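Long-range contacts in Serine/threonine-protein kinase/endoribonuclease IRE1 (Saccharomyces cerevisiae, PDB 2BE1), which senses unfolded proteins in the endoplasmic reticulum through its lumenal domain, the part described here, and then splices HAC1 precursor mRNA to switch on the unfolded protein response: residues Q48-L53 with D183-N188; T55-I60 with Y71-Q76; D111-T116 with I179-G184. All blocks are in the same frame, centred on the assembly; numbering follows the deposited sequence.

How the contacts relate
All three contacts lie on the same side of the centre of the lumenal domain. Along the chain, contact 2 is nested in the loop closed by contact 1, while contact 3 opens later and ends on the same loop, sharing Asp-183 and Gly-184 with contact 1. The centre of contact 1 is about 12 Å from that of contact 2 and about 10 Å from that of contact 3; the centres of contacts 2 and 3 are about 19 Å apart, and the two do not touch. Contact 2 belongs to the three-stranded sheet, contact 3 to the larger sheet containing strands 112-127 and 167-179. Contact 1 flanks the larger sheet, Glu-49 links it to contact 2, and contact 3 continues to the second subunit.

Contact 1 (Q48-L53 with D183-N188); sequences QEPSRL and DGASYN
Ala-185 begins the contact by lying against the ring of Pro-50: its CA is 4.0 Å from Pro-50 CB, and its methyl faces CG of the same ring. From here the 183-188 loop runs antiparallel to residues 48-50, the two directions being 178° apart. Ser-186 takes part mainly through its backbone. Its carbonyl O comes 4.0 Å from Pro-50 N, an imide nitrogen that carries no hydrogen to offer. Tyr-187 brings an aromatic ring to the contact. With CG anti to the carbonyl carbon (chi1 -63°), its ring reaches back beside the other loop, and Pro-50 CD sits over one face, offset toward the rim, 3.9 Å from the centroid in a CH-pi contact. The CE2 corner of the ring also meets Glu-49 CB at 3.8 Å. The carboxylate of Glu-49 points on to the hairpin of contact 2, where it accepts hydrogen bonds from Leu-59 N and Thr-58 OG1. Tyr-187 CB also packs on Ile-179 of contact 3. At Asn-188 the backbone N is 2.9 Å from Gln-48 O, and that same oxygen receives a CA-H...O contact from Tyr-187. The amides of Gln-48 and Asn-188 lie side by side and point the same way, their planes only 12° apart; Gln-48 NE2 is 3.7 Å from Asn-188 CB, so an amide nitrogen meets a methylene. Asn-188 is a predicted N-glycosylation site, but carries no sugar here. The contact extends the antiparallel pairing of strands 45-46 and 190-195 into the flanking loops. Where proline interrupts backbone donation, cohesion passes to carbon: at this end the loops meet through a proline-tyrosine face contact, while the Glu-49 carboxylate ties the 48-53 loop to the neighbouring hairpin.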
loop_
_atom_site.group_PDB
_atom_site.type_symbol
_atom_site.label_atom_id
_atom_site.label_comp_id
_atom_site.label_asym_id
_atom_site.label_seq_id
_atom_site.Cartn_x
_atom_site.Cartn_y
_atom_site.Cartn_z
ATOM N N GLN A 48 0.847 -4.597 -19.297
ATOM C CA GLN A 48 1.255 -5.845 -19.918
ATOM C C GLN A 48 0.110 -6.880 -19.940
ATOM O O GLN A 48 -0.168 -7.520 -18.941
ATOM C CB GLN A 48 2.416 -6.360 -19.128
ATOM C CG GLN A 48 3.295 -7.273 -19.860
ATOM C CD GLN A 48 3.962 -8.173 -18.863
ATOM O OE1 GLN A 48 4.130 -9.373 -19.109
ATOM N NE2 GLN A 48 4.305 -7.615 -17.692
ATOM N N GLU A 49 -0.540 -7.024 -21.094
ATOM C CA GLU A 49 -1.827 -7.703 -21.200
ATOM C C GLU A 49 -1.689 -8.974 -22.030
ATOM O O GLU A 49 -0.571 -9.282 -22.455
ATOM C CB GLU A 49 -2.906 -6.738 -21.744
ATOM C CG GLU A 49 -2.767 -6.353 -23.215
ATOM C CD GLU A 49 -3.353 -4.976 -23.564
ATOM O OE1 GLU A 49 -2.841 -4.369 -24.534
ATOM O OE2 GLU A 49 -4.305 -4.511 -22.885
ATOM N N PRO A 50 -2.812 -9.729 -22.234
ATOM C CA PRO A 50 -2.667 -11.032 -22.878
ATOM C C PRO A 50 -2.639 -10.984 -24.441
ATOM O O PRO A 50 -2.015 -11.880 -25.047
ATOM C CB PRO A 50 -3.831 -11.867 -22.285
ATOM C CG PRO A 50 -4.876 -10.887 -21.934
ATOM C CD PRO A 50 -4.236 -9.480 -21.911
ATOM N N SER A 51 -3.244 -9.989 -25.100
ATOM C CA SER A 51 -2.927 -9.799 -26.531
ATOM C C SER A 51 -3.978 -9.119 -27.392
ATOM O O SER A 51 -5.019 -9.719 -27.718
ATOM C CB SER A 51 -2.523 -11.114 -27.216
ATOM O OG SER A 51 -2.206 -10.887 -28.572
ATOM N N ARG A 52 -3.628 -7.903 -27.830
ATOM C CA ARG A 52 -4.522 -6.962 -28.529
ATOM C C ARG A 52 -4.954 -7.374 -29.913
ATOM O O ARG A 52 -5.913 -6.794 -30.472
ATOM C CB ARG A 52 -3.820 -5.611 -28.642
ATOM C CG ARG A 52 -3.394 -5.074 -27.265
ATOM C CD ARG A 52 -2.015 -4.428 -27.275
ATOM N NE ARG A 52 -1.899 -3.415 -28.328
ATOM C CZ ARG A 52 -0.892 -2.555 -28.420
ATOM N NH1 ARG A 52 0.077 -2.592 -27.511
ATOM N NH2 ARG A 52 -0.855 -1.657 -29.417
ATOM N N LEU A 53 -4.221 -8.354 -30.459
ATOM C CA LEU A 53 -4.346 -8.781 -31.881
ATOM C C LEU A 53 -5.235 -10.038 -32.021
ATOM O O LEU A 53 -6.045 -10.129 -32.961
ATOM C CB LEU A 53 -2.972 -8.891 -32.626
ATOM C CG LEU A 53 -1.973 -7.703 -32.554
ATOM C CD1 LEU A 53 -0.821 -7.845 -33.545
ATOM C CD2 LEU A 53 -2.612 -6.292 -32.637
ATOM N N ASP A 183 -7.516 -19.327 -16.509
ATOM C CA ASP A 183 -7.614 -19.667 -17.906
ATOM C C ASP A 183 -6.318 -19.215 -18.583
ATOM O O ASP A 183 -5.927 -19.786 -19.565
ATOM C CB ASP A 183 -8.838 -19.009 -18.536
ATOM C CG ASP A 183 -8.583 -17.562 -18.937
ATOM O OD1 ASP A 183 -8.669 -16.645 -18.081
ATOM O OD2 ASP A 183 -8.289 -17.336 -20.127
ATOM N N GLY A 184 -5.640 -18.207 -18.045
ATOM C CA GLY A 184 -4.373 -17.750 -18.613
ATOM C C GLY A 184 -4.326 -16.285 -19.020
ATOM O O GLY A 184 -3.230 -15.746 -19.101
ATOM N N ALA A 185 -5.500 -15.661 -19.276
ATOM C CA ALA A 185 -5.690 -14.197 -19.617
ATOM C C ALA A 185 -5.062 -13.222 -18.597
ATOM O O ALA A 185 -5.726 -12.323 -18.079
ATOM C CB ALA A 185 -7.205 -13.843 -19.854
ATOM N N SER A 186 -3.759 -13.424 -18.368
ATOM C CA SER A 186 -2.890 -12.788 -17.365
ATOM C C SER A 186 -2.496 -11.303 -17.661
ATOM O O SER A 186 -1.720 -11.020 -18.577
ATOM C CB SER A 186 -1.616 -13.656 -17.275
ATOM O OG SER A 186 -1.199 -13.852 -15.947
ATOM N N TYR A 187 -3.014 -10.366 -16.876
ATOM C CA TYR A 187 -2.537 -8.997 -16.921
ATOM C C TYR A 187 -1.416 -8.668 -15.940
ATOM O O TYR A 187 -1.089 -9.455 -15.009
ATOM C CB TYR A 187 -3.666 -8.098 -16.573
ATOM C CG TYR A 187 -4.731 -8.200 -17.540
ATOM C CD1 TYR A 187 -5.628 -9.241 -17.485
ATOM C CD2 TYR A 187 -4.857 -7.249 -18.534
ATOM C CE1 TYR A 187 -6.660 -9.332 -18.407
ATOM C CE2 TYR A 187 -5.875 -7.315 -19.474
ATOM C CZ TYR A 187 -6.778 -8.361 -19.409
ATOM O OH TYR A 187 -7.792 -8.447 -20.336
ATOM N N ASN A 188 -0.855 -7.468 -16.128
ATOM C CA ASN A 188 0.184 -6.959 -15.239
ATOM C C ASN A 188 0.601 -5.522 -15.343
ATOM O O ASN A 188 1.735 -5.246 -15.672
ATOM C CB ASN A 188 1.438 -7.765 -15.386
ATOM C CG ASN A 188 2.215 -7.745 -14.142
ATOM O OD1 ASN A 188 2.861 -8.740 -13.810
ATOM N ND2 ASN A 188 2.146 -6.605 -13.391
#

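Contact 2 (T55-I60 with Y71-Q76); sequences TYETLI and YFNAHQ
Glu-57 and Asn-73 face each other as an antiparallel non-hydrogen-bonded pair, flanked by the backbone bonds that hold this beta hairpin together. Thr-58 and Phe-72 form the hydrogen-bonded pair: Thr-58 N gives to Phe-72 O at 2.8 Å, and Phe-72 N returns a straighter bond to Thr-58 O at 3.2 Å (172° at the hydrogen). Just beyond the strands, Ala-74 N donates to Tyr-56 O at 2.8 Å. Tyr-56 is the centre of an inverse gamma turn, so this bond carries the pairing into the turn that leads into strand 57-60. CA-H...O contacts, from Glu-57 to Phe-72 O and from Asn-73 to Tyr-56 O, fill in between these bonds.

The polar side-chain meeting lies on the face bearing Glu-57, Tyr-71 and Asn-73. The carboxylate of Glu-57 comes to the edge of the Tyr-71 ring, CD in the ring plane and the two planes 82° apart, with OE2 2.9 Å from the phenol OH. Tyr-71 reaches this spot because its CG is anti to the backbone N (chi1 156°), while Glu-57 CG rests 3.8 Å from Asn-73 CB.

Apolar contacts occupy the opposite face. Ile-60 and Phe-72 run side by side, CD1 of the isoleucine 3.9 Å from CB of the phenylalanine, and Thr-58 CG2 touches the same CB. Trp-290 packs on Thr-58 and Ile-60, Tyr-310 meets the Phe-72 ring edge-to-face, and Phe-322 also packs on Phe-72.

The hairpin is thus two-sided in its chemistry: an acid and a phenol meet on the more exposed face, whereas its carbon-rich face is buried against the aromatic residues beneath.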
loop_
_atom_site.group_PDB
_atom_site.type_symbol
_atom_site.label_atom_id
_atom_site.label_comp_id
_atom_site.label_asym_id
_atom_site.label_seq_id
_atom_site.Cartn_x
_atom_site.Cartn_y
_atom_site.Cartn_z
ATOM N N THR A 55 -7.543 -11.098 -29.284
ATOM C CA THR A 55 -8.746 -10.371 -28.792
ATOM C C THR A 55 -8.676 -8.887 -29.143
ATOM O O THR A 55 -7.627 -8.268 -28.916
ATOM C CB THR A 55 -8.943 -10.439 -27.252
ATOM O OG1 THR A 55 -9.680 -9.273 -26.861
ATOM C CG2 THR A 55 -7.594 -10.495 -26.435
ATOM N N TYR A 56 -9.755 -8.287 -29.652
ATOM C CA TYR A 56 -9.617 -6.870 -30.135
ATOM C C TYR A 56 -9.772 -5.814 -29.032
ATOM O O TYR A 56 -10.515 -4.829 -29.192
ATOM C CB TYR A 56 -10.545 -6.574 -31.301
ATOM C CG TYR A 56 -10.408 -7.593 -32.385
ATOM C CD1 TYR A 56 -9.145 -7.945 -32.869
ATOM C CD2 TYR A 56 -11.541 -8.237 -32.927
ATOM C CE1 TYR A 56 -9.006 -8.904 -33.897
ATOM C CE2 TYR A 56 -11.422 -9.191 -33.961
ATOM C CZ TYR A 56 -10.148 -9.519 -34.447
ATOM O OH TYR A 56 -9.997 -10.455 -35.467
ATOM N N GLU A 57 -9.053 -6.047 -27.929
ATOM C CA GLU A 57 -9.181 -5.288 -26.703
ATOM C C GLU A 57 -7.850 -4.917 -26.191
ATOM O O GLU A 57 -6.895 -5.677 -26.344
ATOM C CB GLU A 57 -9.677 -6.164 -25.595
ATOM C CG GLU A 57 -11.000 -6.707 -25.733
ATOM C CD GLU A 57 -11.175 -7.593 -24.597
ATOM O OE1 GLU A 57 -10.244 -7.551 -23.760
ATOM O OE2 GLU A 57 -12.200 -8.304 -24.521
ATOM N N THR A 58 -7.834 -3.823 -25.445
ATOM C CA THR A 58 -6.634 -3.371 -24.854
ATOM C C THR A 58 -6.909 -2.629 -23.544
ATOM O O THR A 58 -7.951 -1.971 -23.379
ATOM C CB THR A 58 -5.916 -2.562 -25.892
ATOM O OG1 THR A 58 -4.520 -2.511 -25.602
ATOM C CG2 THR A 58 -6.494 -1.216 -25.955
ATOM N N LEU A 59 -5.990 -2.771 -22.594
ATOM C CA LEU A 59 -6.127 -2.103 -21.304
ATOM C C LEU A 59 -5.490 -0.759 -21.352
ATOM O O LEU A 59 -4.385 -0.644 -21.892
ATOM C CB LEU A 59 -5.454 -2.892 -20.197
ATOM C CG LEU A 59 -5.886 -2.493 -18.784
ATOM C CD1 LEU A 59 -7.385 -2.335 -18.674
ATOM C CD2 LEU A 59 -5.415 -3.475 -17.774
ATOM N N ILE A 60 -6.158 0.246 -20.787
ATOM C CA ILE A 60 -5.705 1.616 -20.906
ATOM C C ILE A 60 -5.915 2.320 -19.614
ATOM O O ILE A 60 -7.042 2.337 -19.116
ATOM C CB ILE A 60 -6.534 2.367 -21.944
ATOM C CG1 ILE A 60 -6.360 1.703 -23.305
ATOM C CG2 ILE A 60 -6.106 3.838 -22.032
ATOM C CD1 ILE A 60 -7.401 1.977 -24.246
ATOM N N TYR A 71 -10.849 1.216 -21.118
ATOM C CA TYR A 71 -10.726 -0.038 -21.796
ATOM C C TYR A 71 -11.393 -0.037 -23.177
ATOM O O TYR A 71 -12.511 0.476 -23.360
ATOM C CB TYR A 71 -11.401 -1.009 -20.911
ATOM C CG TYR A 71 -11.908 -2.232 -21.575
ATOM C CD1 TYR A 71 -10.981 -3.214 -22.006
ATOM C CD2 TYR A 71 -13.306 -2.467 -21.706
ATOM C CE1 TYR A 71 -11.408 -4.433 -22.590
ATOM C CE2 TYR A 71 -13.772 -3.652 -22.295
ATOM C CZ TYR A 71 -12.803 -4.660 -22.750
ATOM O OH TYR A 71 -13.200 -5.877 -23.362
ATOM N N PHE A 72 -10.705 -0.604 -24.162
ATOM C CA PHE A 72 -11.179 -0.489 -25.532
ATOM C C PHE A 72 -11.223 -1.816 -26.158
ATOM O O PHE A 72 -10.237 -2.533 -26.199
ATOM C CB PHE A 72 -10.282 0.408 -26.365
ATOM C CG PHE A 72 -10.634 0.461 -27.832
ATOM C CD1 PHE A 72 -10.219 -0.543 -28.682
ATOM C CD2 PHE A 72 -11.321 1.561 -28.352
ATOM C CE1 PHE A 72 -10.529 -0.489 -29.990
ATOM C CE2 PHE A 72 -11.644 1.648 -29.673
ATOM C CZ PHE A 72 -11.267 0.627 -30.505
ATOM N N ASN A 73 -12.407 -2.095 -26.666
ATOM C CA ASN A 73 -12.686 -3.256 -27.468
ATOM C C ASN A 73 -13.306 -2.816 -28.789
ATOM O O ASN A 73 -14.238 -2.006 -28.804
ATOM C CB ASN A 73 -13.627 -4.205 -26.736
ATOM C CG ASN A 73 -14.358 -5.129 -27.685
ATOM O OD1 ASN A 73 -14.282 -4.992 -28.896
ATOM N ND2 ASN A 73 -15.042 -6.093 -27.141
ATOM N N ALA A 74 -12.807 -3.406 -29.881
ATOM C CA ALA A 74 -13.187 -3.037 -31.261
ATOM C C ALA A 74 -14.659 -3.217 -31.516
ATOM O O ALA A 74 -15.197 -2.549 -32.376
ATOM C CB ALA A 74 -12.378 -3.839 -32.278
ATOM N N HIS A 75 -15.280 -4.114 -30.762
ATOM C CA HIS A 75 -16.721 -4.268 -30.700
ATOM C C HIS A 75 -17.487 -3.147 -29.979
ATOM O O HIS A 75 -18.564 -2.764 -30.433
ATOM C CB HIS A 75 -17.071 -5.606 -30.029
ATOM C CG HIS A 75 -16.466 -6.826 -30.711
ATOM N ND1 HIS A 75 -16.642 -7.113 -32.069
ATOM C CD2 HIS A 75 -15.716 -7.853 -30.202
ATOM C CE1 HIS A 75 -16.009 -8.245 -32.361
ATOM N NE2 HIS A 75 -15.446 -8.716 -31.249
ATOM N N GLN A 76 -17.015 -2.633 -28.848
ATOM C CA GLN A 76 -17.773 -1.490 -28.311
ATOM C C GLN A 76 -16.970 -0.270 -27.978
ATOM O O GLN A 76 -17.198 0.382 -26.969
ATOM C CB GLN A 76 -18.628 -1.813 -27.088
ATOM C CG GLN A 76 -18.800 -3.266 -26.700
ATOM C CD GLN A 76 -17.780 -3.682 -25.646
ATOM O OE1 GLN A 76 -18.126 -4.134 -24.526
ATOM N NE2 GLN A 76 -16.486 -3.508 -25.995
#

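Contact 3 (D111-T116 with I179-G184); sequences DEKVYT and IHSYDG
Asp-111 and Asp-183 cross at about a right angle, their carboxylate planes 90° apart, and bring two OD1 atoms to 2.8 Å from each other. Ser-181 OG lies 2.7 Å from Asp-111 OD1 and 2.6 Å from Asp-183 OD1, one hydroxyl proton between two acceptors. Lys-113, bent at chi2 (97°) and chi4, curls back to form a salt bridge with Asp-111, its NZ 2.9 Å from OD1 and above the carboxylate plane; its charge probably eases the repulsion between the acids. An asparagine here takes away the lysine's charged mate, and the amine would probably be freer to turn away.

Behind these side chains the backbones run antiparallel, extending the pairing of strands 112-127 and 167-179: His-180 N donates to Val-114 O at 3.1 Å, and Tyr-182 N to Glu-112 O at 3.3 Å. That Glu-112 carbonyl also lies in plane at the edge of the Tyr-182 ring. The glutamate's carboxylate is turned 72° to the ring and is held by His-95. Phe-137 of the second subunit brings its ring against those of His-180 and Tyr-182, placing this edge at the contact between the two copies.

Tyr-115 and Ile-179 pair side by side, pointing the same way. The isoleucine lies over one ring face, offset toward the rim, with CG1 4.2 Å above the ring plane, and its CD1 also meets Lys-113 CG.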
loop_
_atom_site.group_PDB
_atom_site.type_symbol
_atom_site.label_atom_id
_atom_site.label_comp_id
_atom_site.label_asym_id
_atom_site.label_seq_id
_atom_site.Cartn_x
_atom_site.Cartn_y
_atom_site.Cartn_z
ATOM N N ASP A 111 -15.092 -18.442 -15.031
ATOM C CA ASP A 111 -13.658 -18.328 -14.660
ATOM C C ASP A 111 -13.319 -17.564 -13.376
ATOM O O ASP A 111 -14.046 -16.662 -12.979
ATOM C CB ASP A 111 -12.818 -17.743 -15.813
ATOM C CG ASP A 111 -11.295 -17.821 -15.543
ATOM O OD1 ASP A 111 -10.579 -16.890 -15.982
ATOM O OD2 ASP A 111 -10.819 -18.795 -14.878
ATOM N N GLU A 112 -12.178 -17.918 -12.774
ATOM C CA GLU A 112 -11.636 -17.208 -11.623
ATOM C C GLU A 112 -10.299 -16.435 -11.817
ATOM O O GLU A 112 -9.333 -16.953 -12.376
ATOM C CB GLU A 112 -11.541 -18.167 -10.457
ATOM C CG GLU A 112 -10.956 -19.470 -10.806
ATOM C CD GLU A 112 -10.397 -20.117 -9.590
ATOM O OE1 GLU A 112 -9.394 -19.634 -9.065
ATOM O OE2 GLU A 112 -10.961 -21.101 -9.116
ATOM N N LYS A 113 -10.296 -15.182 -11.349
ATOM C CA LYS A 113 -9.106 -14.331 -11.212
ATOM C C LYS A 113 -8.645 -14.171 -9.723
ATOM O O LYS A 113 -9.404 -14.419 -8.767
ATOM C CB LYS A 113 -9.370 -12.939 -11.821
ATOM C CG LYS A 113 -9.333 -12.848 -13.322
ATOM C CD LYS A 113 -10.743 -12.929 -13.889
ATOM C CE LYS A 113 -10.798 -13.276 -15.394
ATOM N NZ LYS A 113 -11.869 -14.360 -15.531
ATOM N N VAL A 114 -7.389 -13.759 -9.552
ATOM C CA VAL A 114 -6.846 -13.331 -8.256
ATOM C C VAL A 114 -6.000 -12.047 -8.383
ATOM O O VAL A 114 -5.061 -11.994 -9.178
ATOM C CB VAL A 114 -6.085 -14.492 -7.524
ATOM C CG1 VAL A 114 -4.970 -15.030 -8.324
ATOM C CG2 VAL A 114 -5.508 -14.009 -6.248
ATOM N N TYR A 115 -6.356 -11.020 -7.614
ATOM C CA TYR A 115 -5.737 -9.686 -7.731
ATOM C C TYR A 115 -4.776 -9.436 -6.602
ATOM O O TYR A 115 -5.171 -9.272 -5.462
ATOM C CB TYR A 115 -6.785 -8.586 -7.706
ATOM C CG TYR A 115 -7.795 -8.696 -8.815
ATOM C CD1 TYR A 115 -8.692 -9.759 -8.861
ATOM C CD2 TYR A 115 -7.878 -7.725 -9.833
ATOM C CE1 TYR A 115 -9.657 -9.863 -9.889
ATOM C CE2 TYR A 115 -8.834 -7.809 -10.862
ATOM C CZ TYR A 115 -9.723 -8.891 -10.866
ATOM O OH TYR A 115 -10.689 -9.059 -11.823
ATOM N N THR A 116 -3.499 -9.438 -6.922
ATOM C CA THR A 116 -2.497 -9.137 -5.946
ATOM C C THR A 116 -1.915 -7.799 -6.263
ATOM O O THR A 116 -1.673 -7.454 -7.408
ATOM C CB THR A 116 -1.389 -10.137 -5.925
ATOM O OG1 THR A 116 -0.712 -10.118 -7.174
ATOM C CG2 THR A 116 -1.947 -11.433 -5.739
ATOM N N ILE A 179 -2.962 -8.974 -12.139
ATOM C CA ILE A 179 -4.120 -9.867 -12.145
ATOM C C ILE A 179 -3.871 -11.207 -12.843
ATOM O O ILE A 179 -3.370 -11.240 -13.957
ATOM C CB ILE A 179 -5.384 -9.168 -12.568
ATOM C CG1 ILE A 179 -6.278 -10.144 -13.271
ATOM C CG2 ILE A 179 -5.073 -8.000 -13.441
ATOM C CD1 ILE A 179 -7.675 -9.784 -13.170
ATOM N N HIS A 180 -4.175 -12.299 -12.114
ATOM C CA HIS A 180 -3.813 -13.697 -12.478
ATOM C C HIS A 180 -4.971 -14.606 -12.676
ATOM O O HIS A 180 -5.462 -15.215 -11.764
ATOM C CB HIS A 180 -2.843 -14.332 -11.490
ATOM C CG HIS A 180 -1.521 -13.629 -11.432
ATOM N ND1 HIS A 180 -0.989 -12.943 -12.521
ATOM C CD2 HIS A 180 -0.625 -13.485 -10.417
ATOM C CE1 HIS A 180 0.180 -12.418 -12.180
ATOM N NE2 HIS A 180 0.423 -12.731 -10.908
ATOM N N SER A 181 -5.389 -14.678 -13.920
ATOM C CA SER A 181 -6.559 -15.415 -14.312
ATOM C C SER A 181 -6.082 -16.800 -14.707
ATOM O O SER A 181 -5.060 -16.937 -15.374
ATOM C CB SER A 181 -7.221 -14.690 -15.491
ATOM O OG SER A 181 -8.475 -15.255 -15.839
ATOM N N TYR A 182 -6.822 -17.821 -14.290
ATOM C CA TYR A 182 -6.365 -19.211 -14.404
ATOM C C TYR A 182 -6.562 -19.845 -15.747
ATOM O O TYR A 182 -5.883 -20.810 -16.077
ATOM C CB TYR A 182 -7.048 -20.082 -13.385
ATOM C CG TYR A 182 -6.511 -19.856 -12.001
ATOM C CD1 TYR A 182 -6.948 -18.765 -11.232
ATOM C CD2 TYR A 182 -5.559 -20.729 -11.447
ATOM C CE1 TYR A 182 -6.465 -18.555 -9.956
ATOM C CE2 TYR A 182 -5.076 -20.533 -10.166
ATOM C CZ TYR A 182 -5.538 -19.440 -9.431
ATOM O OH TYR A 182 -5.083 -19.219 -8.156
ATOM N N ASP A 183 -7.516 -19.327 -16.509
ATOM C CA ASP A 183 -7.614 -19.667 -17.906
ATOM C C ASP A 183 -6.318 -19.215 -18.583
ATOM O O ASP A 183 -5.927 -19.786 -19.565
ATOM C CB ASP A 183 -8.838 -19.009 -18.536
ATOM C CG ASP A 183 -8.583 -17.562 -18.937
ATOM O OD1 ASP A 183 -8.669 -16.645 -18.081
ATOM O OD2 ASP A 183 -8.289 -17.336 -20.127
ATOM N N GLY A 184 -5.640 -18.207 -18.045
ATOM C CA GLY A 184 -4.373 -17.750 -18.613
ATOM C C GLY A 184 -4.326 -16.285 -19.020
ATOM O O GLY A 184 -3.230 -15.746 -19.101
#